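Local coordinates for penicillin-binding protein 2B (Streptococcus pneumoniae, PDB 2WAD), which probably cross-links the peptides of adjacent glycan strands as a peptidoglycan transpeptidase of the elongasome, which builds peripheral peptidoglycan, and binds penicillin, at residues G607-I612 with I669-N674; R602-G607 with A664-I669; L71-L76 with D222-E227. One frame throughout, in Å; residues are numbered along the deposited sequence.

Interaction 1 of 3, residues G607-I612 with I669-N674. Unlike the reference sequence in segment 607-612: Thr609 (reference Leu). Unlike the reference sequence in segment 669-674: Asn674 (reference Gln).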
loop_
_atom_site.group_PDB
_atom_site.type_symbol
_atom_site.label_atom_id
_atom_site.label_comp_id
_atom_site.label_asym_id
_atom_site.label_seq_id
_atom_site.Cartn_x
_atom_site.Cartn_y
_atom_site.Cartn_z
ATOM N N GLY A 607 16.203 23.119 -19.892
ATOM C CA GLY A 607 17.169 22.101 -19.489
ATOM C C GLY A 607 16.642 20.674 -19.614
ATOM O O GLY A 607 17.251 19.735 -19.105
ATOM N N ALA A 608 15.520 20.512 -20.311
ATOM C CA ALA A 608 14.961 19.197 -20.642
ATOM C C ALA A 608 15.814 18.389 -21.622
ATOM O O ALA A 608 16.124 18.882 -22.711
ATOM C CB ALA A 608 13.554 19.353 -21.200
ATOM N N THR A 609 16.158 17.150 -21.254
ATOM C CA THR A 609 16.998 16.294 -22.102
ATOM C C THR A 609 16.189 15.439 -23.085
ATOM O O THR A 609 16.754 14.835 -23.995
ATOM C CB THR A 609 17.981 15.409 -21.284
ATOM O OG1 THR A 609 17.260 14.434 -20.513
ATOM C CG2 THR A 609 18.810 16.246 -20.345
ATOM N N VAL A 610 14.871 15.382 -22.883
ATOM C CA VAL A 610 13.922 14.844 -23.859
ATOM C C VAL A 610 12.756 15.818 -23.931
ATOM O O VAL A 610 12.566 16.625 -23.018
ATOM C CB VAL A 610 13.325 13.460 -23.440
ATOM C CG1 VAL A 610 14.330 12.332 -23.657
ATOM C CG2 VAL A 610 12.800 13.500 -22.007
ATOM N N SER A 611 11.987 15.734 -25.013
ATOM C CA SER A 611 10.789 16.540 -25.184
ATOM C C SER A 611 9.726 16.153 -24.148
ATOM O O SER A 611 9.327 14.997 -24.063
ATOM C CB SER A 611 10.239 16.342 -26.593
ATOM O OG SER A 611 9.013 17.042 -26.743
ATOM N N ILE A 612 9.278 17.140 -23.381
ATOM C CA ILE A 612 8.348 16.984 -22.275
ATOM C C ILE A 612 7.035 17.702 -22.595
ATOM O O ILE A 612 7.045 18.847 -23.075
ATOM C CB ILE A 612 8.952 17.588 -20.980
ATOM C CG1 ILE A 612 10.210 16.807 -20.592
ATOM C CG2 ILE A 612 7.926 17.540 -19.855
ATOM C CD1 ILE A 612 10.858 17.238 -19.336
ATOM N N ILE A 669 12.753 15.225 -12.340
ATOM C CA ILE A 669 12.500 13.793 -12.181
ATOM C C ILE A 669 12.578 13.095 -13.531
ATOM O O ILE A 669 13.114 11.990 -13.630
ATOM C CB ILE A 669 11.147 13.461 -11.506
ATOM C CG1 ILE A 669 11.161 13.877 -10.031
ATOM C CG2 ILE A 669 10.838 11.956 -11.610
ATOM C CD1 ILE A 669 9.767 14.006 -9.393
ATOM N N ILE A 670 12.036 13.728 -14.567
ATOM C CA ILE A 670 12.123 13.141 -15.898
ATOM C C ILE A 670 13.581 13.029 -16.361
ATOM O O ILE A 670 13.982 11.985 -16.887
ATOM C CB ILE A 670 11.190 13.851 -16.914
ATOM C CG1 ILE A 670 9.732 13.540 -16.534
ATOM C CG2 ILE A 670 11.440 13.378 -18.362
ATOM C CD1 ILE A 670 8.705 14.142 -17.434
ATOM N N ASN A 671 14.371 14.084 -16.174
ATOM C CA ASN A 671 15.780 14.054 -16.582
ATOM C C ASN A 671 16.496 12.985 -15.763
ATOM O O ASN A 671 17.346 12.275 -16.281
ATOM C CB ASN A 671 16.486 15.386 -16.300
ATOM C CG ASN A 671 16.166 16.464 -17.307
ATOM O OD1 ASN A 671 15.711 16.183 -18.408
ATOM N ND2 ASN A 671 16.477 17.715 -16.954
ATOM N N LEU A 672 16.177 12.876 -14.475
ATOM C CA LEU A 672 16.847 11.872 -13.638
ATOM C C LEU A 672 16.610 10.490 -14.212
ATOM O O LEU A 672 17.530 9.681 -14.334
ATOM C CB LEU A 672 16.391 11.929 -12.184
ATOM C CG LEU A 672 17.092 12.957 -11.287
ATOM C CD1 LEU A 672 16.326 13.232 -9.994
ATOM C CD2 LEU A 672 18.560 12.589 -10.992
ATOM N N TYR A 673 15.364 10.232 -14.594
ATOM C CA TYR A 673 15.007 8.948 -15.186
ATOM C C TYR A 673 15.695 8.661 -16.513
ATOM O O TYR A 673 16.128 7.528 -16.755
ATOM C CB TYR A 673 13.498 8.843 -15.396
ATOM C CG TYR A 673 13.088 7.445 -15.791
ATOM C CD1 TYR A 673 13.206 6.388 -14.894
ATOM C CD2 TYR A 673 12.603 7.173 -17.064
ATOM C CE1 TYR A 673 12.846 5.087 -15.258
ATOM C CE2 TYR A 673 12.211 5.897 -17.421
ATOM C CZ TYR A 673 12.335 4.856 -16.514
ATOM O OH TYR A 673 11.976 3.584 -16.875
ATOM N N ASN A 674 15.744 9.670 -17.378
ATOM C CA ASN A 674 16.424 9.562 -18.671
ATOM C C ASN A 674 17.912 9.221 -18.570
ATOM O O ASN A 674 18.410 8.394 -19.315
ATOM C CB ASN A 674 16.264 10.824 -19.517
ATOM C CG ASN A 674 16.679 10.588 -20.959
ATOM O OD1 ASN A 674 16.375 9.538 -21.528
ATOM N ND2 ASN A 674 17.385 11.547 -21.553
#
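Asn671 turns its amide against the loop so that both ends of the group are used. Its ND2 gives a hydrogen bond to Gly607 O (3.1 Å), while its OD1 receives Thr609 N at 3.0 Å in a fairly straight bond (164° at the hydrogen). Thr609 OG1 adds a second bond to the same OD1, from the same face of the carbonyl plane as the backbone N. With three bonds on one amide, the rotation of Asn671 about chi2 is well fixed.

The hydroxyl of Thr609 sits between its own backbone N and carbonyl carbon (chi1 67°), and from there it also accepts from Asn674 ND2 at 3.1 Å. Asn674 OD1 is held from elsewhere, by Met679 N. Val610 comes at Asn674 from the opposite direction, its CG1 3.8 Å from ND2.

On the buried side, the Ile670 and Val610 side chains cross at about a right angle, CG2 to CG2 3.9 Å, and Ile670 CG2 meets Ile612 CD1 tip to tip (4.0 Å). Ala636 and Ala638 of strand 634-638 also touch Ile670. The arrangement is a side-chain amide bracketing a loop backbone, here tying the lead-in to edge strand 613-616 onto the C-terminal helix of the transpeptidase domain.

Interaction 2 of 3, residues R602-G607 with A664-I669. Unlike the reference sequence in segment 602-607: Asp606 (reference Asn). Unlike the reference sequence in segment 664-669: Ala664 (reference Ser).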
loop_
_atom_site.group_PDB
_atom_site.type_symbol
_atom_site.label_atom_id
_atom_site.label_comp_id
_atom_site.label_asym_id
_atom_site.label_seq_id
_atom_site.Cartn_x
_atom_site.Cartn_y
_atom_site.Cartn_z
ATOM N N ARG A 602 6.737 26.763 -19.872
ATOM C CA ARG A 602 8.087 26.690 -20.437
ATOM C C ARG A 602 9.144 26.189 -19.445
ATOM O O ARG A 602 10.182 25.650 -19.850
ATOM C CB ARG A 602 8.495 28.039 -21.076
ATOM C CG ARG A 602 7.744 28.339 -22.388
ATOM C CD ARG A 602 8.143 29.698 -22.965
ATOM N NE ARG A 602 7.703 30.782 -22.092
ATOM C CZ ARG A 602 6.753 31.662 -22.403
ATOM N NH1 ARG A 602 6.144 31.620 -23.582
ATOM N NH2 ARG A 602 6.405 32.596 -21.530
ATOM N N ALA A 603 8.900 26.322 -18.141
ATOM C CA ALA A 603 9.850 25.729 -17.187
ATOM C C ALA A 603 10.084 24.221 -17.360
ATOM O O ALA A 603 11.177 23.733 -17.019
ATOM C CB ALA A 603 9.502 26.075 -15.726
ATOM N N PHE A 604 9.082 23.511 -17.886
ATOM C CA PHE A 604 9.190 22.078 -18.227
ATOM C C PHE A 604 10.341 21.792 -19.206
ATOM O O PHE A 604 10.984 20.755 -19.099
ATOM C CB PHE A 604 7.916 21.522 -18.903
ATOM C CG PHE A 604 6.783 21.193 -17.965
ATOM C CD1 PHE A 604 6.966 20.311 -16.915
ATOM C CD2 PHE A 604 5.518 21.745 -18.168
ATOM C CE1 PHE A 604 5.930 19.983 -16.046
ATOM C CE2 PHE A 604 4.451 21.416 -17.310
ATOM C CZ PHE A 604 4.660 20.536 -16.240
ATOM N N SER A 605 10.538 22.663 -20.193
ATOM C CA SER A 605 11.505 22.417 -21.273
ATOM C C SER A 605 12.891 22.970 -20.967
ATOM O O SER A 605 13.846 22.619 -21.653
ATOM C CB SER A 605 11.049 23.063 -22.581
ATOM O OG SER A 605 9.694 22.784 -22.853
ATOM N N ASP A 606 12.995 23.816 -19.945
ATOM C CA ASP A 606 14.240 24.529 -19.633
ATOM C C ASP A 606 15.303 23.602 -19.042
ATOM O O ASP A 606 15.310 23.333 -17.836
ATOM C CB ASP A 606 13.951 25.697 -18.682
ATOM C CG ASP A 606 15.186 26.538 -18.369
ATOM O OD1 ASP A 606 16.288 26.249 -18.894
ATOM O OD2 ASP A 606 15.044 27.507 -17.587
ATOM N N GLY A 607 16.203 23.119 -19.892
ATOM C CA GLY A 607 17.169 22.101 -19.489
ATOM C C GLY A 607 16.642 20.674 -19.614
ATOM O O GLY A 607 17.251 19.735 -19.105
ATOM N N ALA A 664 9.356 22.325 -12.474
ATOM C CA ALA A 664 10.812 22.125 -12.435
ATOM C C ALA A 664 11.128 20.811 -11.728
ATOM O O ALA A 664 12.033 20.067 -12.121
ATOM C CB ALA A 664 11.511 23.305 -11.736
ATOM N N ILE A 665 10.375 20.506 -10.684
ATOM C CA ILE A 665 10.514 19.196 -10.042
ATOM C C ILE A 665 10.166 18.071 -11.016
ATOM O O ILE A 665 10.952 17.143 -11.186
ATOM C CB ILE A 665 9.684 19.080 -8.745
ATOM C CG1 ILE A 665 10.183 20.100 -7.713
ATOM C CG2 ILE A 665 9.792 17.667 -8.177
ATOM C CD1 ILE A 665 9.170 20.392 -6.608
ATOM N N ALA A 666 9.018 18.189 -11.686
ATOM C CA ALA A 666 8.587 17.219 -12.702
ATOM C C ALA A 666 9.665 16.997 -13.776
ATOM O O ALA A 666 9.995 15.874 -14.153
ATOM C CB ALA A 666 7.247 17.688 -13.356
ATOM N N ARG A 667 10.203 18.087 -14.298
ATOM C CA ARG A 667 11.261 18.031 -15.306
ATOM C C ARG A 667 12.486 17.318 -14.769
ATOM O O ARG A 667 13.094 16.489 -15.447
ATOM C CB ARG A 667 11.634 19.482 -15.629
ATOM C CG ARG A 667 12.844 19.637 -16.561
ATOM C CD ARG A 667 13.311 21.081 -16.495
ATOM N NE ARG A 667 13.976 21.327 -15.212
ATOM C CZ ARG A 667 14.014 22.510 -14.615
ATOM N NH1 ARG A 667 13.394 23.536 -15.182
ATOM N NH2 ARG A 667 14.659 22.659 -13.457
ATOM N N ASP A 668 12.891 17.673 -13.553
ATOM C CA ASP A 668 14.132 17.130 -13.024
ATOM C C ASP A 668 13.964 15.646 -12.704
ATOM O O ASP A 668 14.952 14.908 -12.731
ATOM C CB ASP A 668 14.566 17.851 -11.754
ATOM C CG ASP A 668 15.131 19.237 -12.015
ATOM O OD1 ASP A 668 15.393 19.931 -11.018
ATOM O OD2 ASP A 668 15.287 19.655 -13.178
ATOM N N ILE A 669 12.753 15.225 -12.340
ATOM C CA ILE A 669 12.500 13.793 -12.181
ATOM C C ILE A 669 12.578 13.095 -13.531
ATOM O O ILE A 669 13.114 11.990 -13.630
ATOM C CB ILE A 669 11.147 13.461 -11.506
ATOM C CG1 ILE A 669 11.161 13.877 -10.031
ATOM C CG2 ILE A 669 10.838 11.956 -11.610
ATOM C CD1 ILE A 669 9.767 14.006 -9.393
#
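The guanidinium of Arg667 has the carbonyl O of Asp606 over one face and Ala664 CA, from the preceding turn of the same helix, over the centre of the opposite one, while the carbonyl O of Ala603 lies at its edge. Only the edge contact with the loop is a hydrogen bond: NH1 reaches Ala603 O at 2.9 Å, with 145° at the hydrogen and the oxygen tilted a little from the guanidinium plane. Asp606 O comes within 3.3 Å of NH1, but the angle is too poor for a bond.

Another part of the edge belongs to Asp668. NE and NH2 both grip its OD2 side-on, NE at 2.9 Å, in a salt bridge within the helix, and that oxygen lies in the guanidinium plane. The other carboxylate oxygen, OD1, is bonded to Tyr327 OH on helix 314-334, so a second-shell residue helps position the group that steadies the arginine.

The arginine starts out with CG anti to the backbone N (chi1 174°), which brings CG to 3.3 Å from Phe604 O; a bend at chi3 (73°) then turns the guanidinium toward Ala603. The Phe604 ring is met at its edge, in plane, by the methyl of Ala666, CE1 to CB 3.8 Å. The CB of Phe604 points away from helix 661-676, yet the ring comes back to it and also packs on Val591, Ala634 and Ala636.

Phe604 is about 11 Å, side chain to side chain, from Ser386, the residue assigned as the acyl-ester nucleophile. Ala666 also packs on Val647 and Val649 of strand 645-650, the C-terminal helix lying against the central sheet as in the penicillin-recognising serine transpeptidase fold; here that helix also holds the loop leading to edge strand 613-616.

Interaction 3 of 3, residues L71-L76 with D222-E227. Unlike the reference sequence in segment 222-227: Ile225 (reference Val).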
loop_
_atom_site.group_PDB
_atom_site.type_symbol
_atom_site.label_atom_id
_atom_site.label_comp_id
_atom_site.label_asym_id
_atom_site.label_seq_id
_atom_site.Cartn_x
_atom_site.Cartn_y
_atom_site.Cartn_z
ATOM N N LEU A 71 15.267 -6.394 -0.006
ATOM C CA LEU A 71 14.636 -5.416 0.858
ATOM C C LEU A 71 14.310 -5.977 2.233
ATOM O O LEU A 71 14.021 -5.219 3.157
ATOM C CB LEU A 71 13.369 -4.889 0.200
ATOM C CG LEU A 71 13.592 -4.298 -1.193
ATOM C CD1 LEU A 71 12.241 -3.761 -1.692
ATOM C CD2 LEU A 71 14.646 -3.176 -1.119
ATOM N N VAL A 72 14.329 -7.298 2.357
ATOM C CA VAL A 72 14.072 -7.967 3.626
ATOM C C VAL A 72 15.065 -9.100 3.856
ATOM O O VAL A 72 15.960 -9.343 3.047
ATOM C CB VAL A 72 12.684 -8.610 3.680
ATOM C CG1 VAL A 72 11.604 -7.552 3.557
ATOM C CG2 VAL A 72 12.576 -9.684 2.608
ATOM N N GLU A 73 14.878 -9.808 4.961
ATOM C CA GLU A 73 15.879 -10.757 5.426
ATOM C C GLU A 73 15.177 -11.818 6.249
ATOM O O GLU A 73 14.375 -11.490 7.120
ATOM C CB GLU A 73 16.869 -10.036 6.338
ATOM C CG GLU A 73 18.071 -10.863 6.740
ATOM C CD GLU A 73 19.238 -10.581 5.821
ATOM O OE1 GLU A 73 18.986 -10.468 4.596
ATOM O OE2 GLU A 73 20.379 -10.434 6.317
ATOM N N ASN A 74 15.482 -13.080 5.968
ATOM C CA ASN A 74 15.068 -14.180 6.829
ATOM C C ASN A 74 16.254 -14.581 7.692
ATOM O O ASN A 74 17.251 -15.094 7.186
ATOM C CB ASN A 74 14.616 -15.372 5.992
ATOM C CG ASN A 74 13.215 -15.201 5.448
ATOM O OD1 ASN A 74 12.400 -14.497 6.029
ATOM N ND2 ASN A 74 12.922 -15.871 4.341
ATOM N N THR A 75 16.160 -14.333 8.993
ATOM C CA THR A 75 17.317 -14.531 9.847
ATOM C C THR A 75 17.131 -15.793 10.689
ATOM O O THR A 75 16.021 -16.119 11.107
ATOM C CB THR A 75 17.693 -13.234 10.611
ATOM O OG1 THR A 75 18.644 -13.516 11.646
ATOM C CG2 THR A 75 16.472 -12.521 11.180
ATOM N N LEU A 76 18.218 -16.532 10.882
ATOM C CA LEU A 76 18.163 -17.855 11.503
ATOM C C LEU A 76 18.485 -17.730 12.996
ATOM O O LEU A 76 19.477 -17.096 13.361
ATOM C CB LEU A 76 19.180 -18.782 10.820
ATOM C CG LEU A 76 18.728 -20.069 10.115
ATOM C CD1 LEU A 76 19.578 -20.370 8.886
ATOM C CD2 LEU A 76 18.669 -21.294 11.035
ATOM N N ASP A 222 13.397 -15.132 12.277
ATOM C CA ASP A 222 12.760 -13.831 12.365
ATOM C C ASP A 222 12.753 -13.276 10.946
ATOM O O ASP A 222 13.585 -13.633 10.111
ATOM C CB ASP A 222 13.512 -12.908 13.329
ATOM C CG ASP A 222 13.443 -13.395 14.772
ATOM O OD1 ASP A 222 12.318 -13.481 15.315
ATOM O OD2 ASP A 222 14.506 -13.692 15.361
ATOM N N ARG A 223 11.775 -12.431 10.664
ATOM C CA ARG A 223 11.743 -11.733 9.399
ATOM C C ARG A 223 12.172 -10.308 9.704
ATOM O O ARG A 223 11.547 -9.640 10.534
ATOM C CB ARG A 223 10.312 -11.745 8.872
ATOM C CG ARG A 223 10.042 -10.848 7.681
ATOM C CD ARG A 223 10.575 -11.473 6.402
ATOM N NE ARG A 223 9.779 -11.093 5.244
ATOM C CZ ARG A 223 9.730 -11.812 4.129
ATOM N NH1 ARG A 223 10.422 -12.935 4.037
ATOM N NH2 ARG A 223 8.979 -11.429 3.112
ATOM N N LYS A 224 13.232 -9.837 9.050
ATOM C CA LYS A 224 13.579 -8.423 9.178
ATOM C C LYS A 224 13.527 -7.567 7.902
ATOM O O LYS A 224 13.805 -8.052 6.812
ATOM C CB LYS A 224 14.850 -8.223 10.010
ATOM C CG LYS A 224 16.154 -8.169 9.249
ATOM C CD LYS A 224 17.228 -7.607 10.164
ATOM C CE LYS A 224 18.483 -8.461 10.106
ATOM N NZ LYS A 224 19.096 -8.377 8.751
ATOM N N ILE A 225 13.113 -6.314 8.058
ATOM C CA ILE A 225 13.065 -5.319 6.987
ATOM C C ILE A 225 14.361 -4.520 7.013
ATOM O O ILE A 225 14.680 -3.901 8.024
ATOM C CB ILE A 225 11.890 -4.340 7.199
ATOM C CG1 ILE A 225 10.587 -5.131 7.376
ATOM C CG2 ILE A 225 11.756 -3.420 6.011
ATOM C CD1 ILE A 225 9.635 -4.587 8.414
ATOM N N LEU A 226 15.124 -4.551 5.925
ATOM C CA LEU A 226 16.385 -3.816 5.879
ATOM C C LEU A 226 16.155 -2.312 5.808
ATOM O O LEU A 226 15.106 -1.865 5.347
ATOM C CB LEU A 226 17.239 -4.269 4.697
ATOM C CG LEU A 226 17.457 -5.771 4.532
ATOM C CD1 LEU A 226 18.186 -6.059 3.232
ATOM C CD2 LEU A 226 18.260 -6.318 5.699
ATOM N N GLU A 227 17.126 -1.533 6.269
ATOM C CA GLU A 227 17.033 -0.080 6.152
ATOM C C GLU A 227 17.178 0.378 4.700
ATOM O O GLU A 227 18.261 0.356 4.126
ATOM C CB GLU A 227 18.045 0.600 7.075
ATOM C CG GLU A 227 17.762 0.330 8.552
ATOM C CD GLU A 227 18.363 1.379 9.482
ATOM O OE1 GLU A 227 19.423 1.945 9.137
ATOM O OE2 GLU A 227 17.765 1.630 10.554
HETATM O O HOH W 1 13.769 -2.455 2.901
#
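Strands 72-76 and 222-225 pair antiparallel, their axes 4.6 Å apart at closest approach, in a three-stranded sheet in which strand 72-83 is central and strand 215-225 lies at an edge. Thr75 and Asp222 form a hydrogen-bonded pair: Thr75 N reaches Asp222 O at 2.9 Å, almost straight (173°), and Asp222 N returns the bond to Thr75 O. At Glu73 and Lys224 the ladder is less even. Lys224 N to Glu73 O is a good bond at 2.8 Å, whereas the reverse one, from Glu73 N to Lys224 O, is bent and weak. Past the last bridge, Leu226 N still bonds to Leu71 O, and a water donates to both Leu71 O and Leu226 O, where strand 72-83 begins and strand 215-225 ends.

On the face of Val72, Asn74 and Arg223, Val72 CG2 sits 3.9 Å above the guanidinium plane of Arg223, over its centre, while Asn74 OD1 lies at the edge and accepts from NH1 at 3.2 Å. Amide and guanidinium planes are 33° apart. Bends at chi2 (77°) and chi3 fold the arginine back over the neighbouring strand. Its NE makes a salt bridge to Glu269, NH1 bonds also to Gly61 O, and Asn74 ND2 goes to Arg60 O, so this face is stitched to the chain just before strand 63-64 and, through Glu269, to helix 267-271.

On the opposite face, with Thr75 and Asp222, Glu73 and Lys224 run side by side; CG of Glu73 is 3.4 Å from NZ of Lys224, and the salt bridge from NZ to OE2 is long and weak. Thr75 CG2 rests on Asp222 CB. This is an antiparallel beta ladder with cross-strand side-chain pairs, located in the region assigned to the PBP dimerisation domain.

In the fold
From the N terminus, interaction 3 comes first: strand 72-83 pairs with strand 215-225, closing an excursion of 145 residues, much of it helical. It is complete before the other two begin, and its centre lies about 36 and 38 Å from the centres of interactions 1 and 2. These two belong to the transpeptidase domain and cross along the chain: 602-607 precedes 607-612, and 664-669 precedes 669-674. Each closes a loop of 56 residues that takes in strands 613-616, 634-638 and 645-650. Together they lay one continuous loop along helix 661-676, sharing Gly607 and Ile669. Ile612 CD1 packs on Phe604 O within that loop and also near Arg667 CA of the helix.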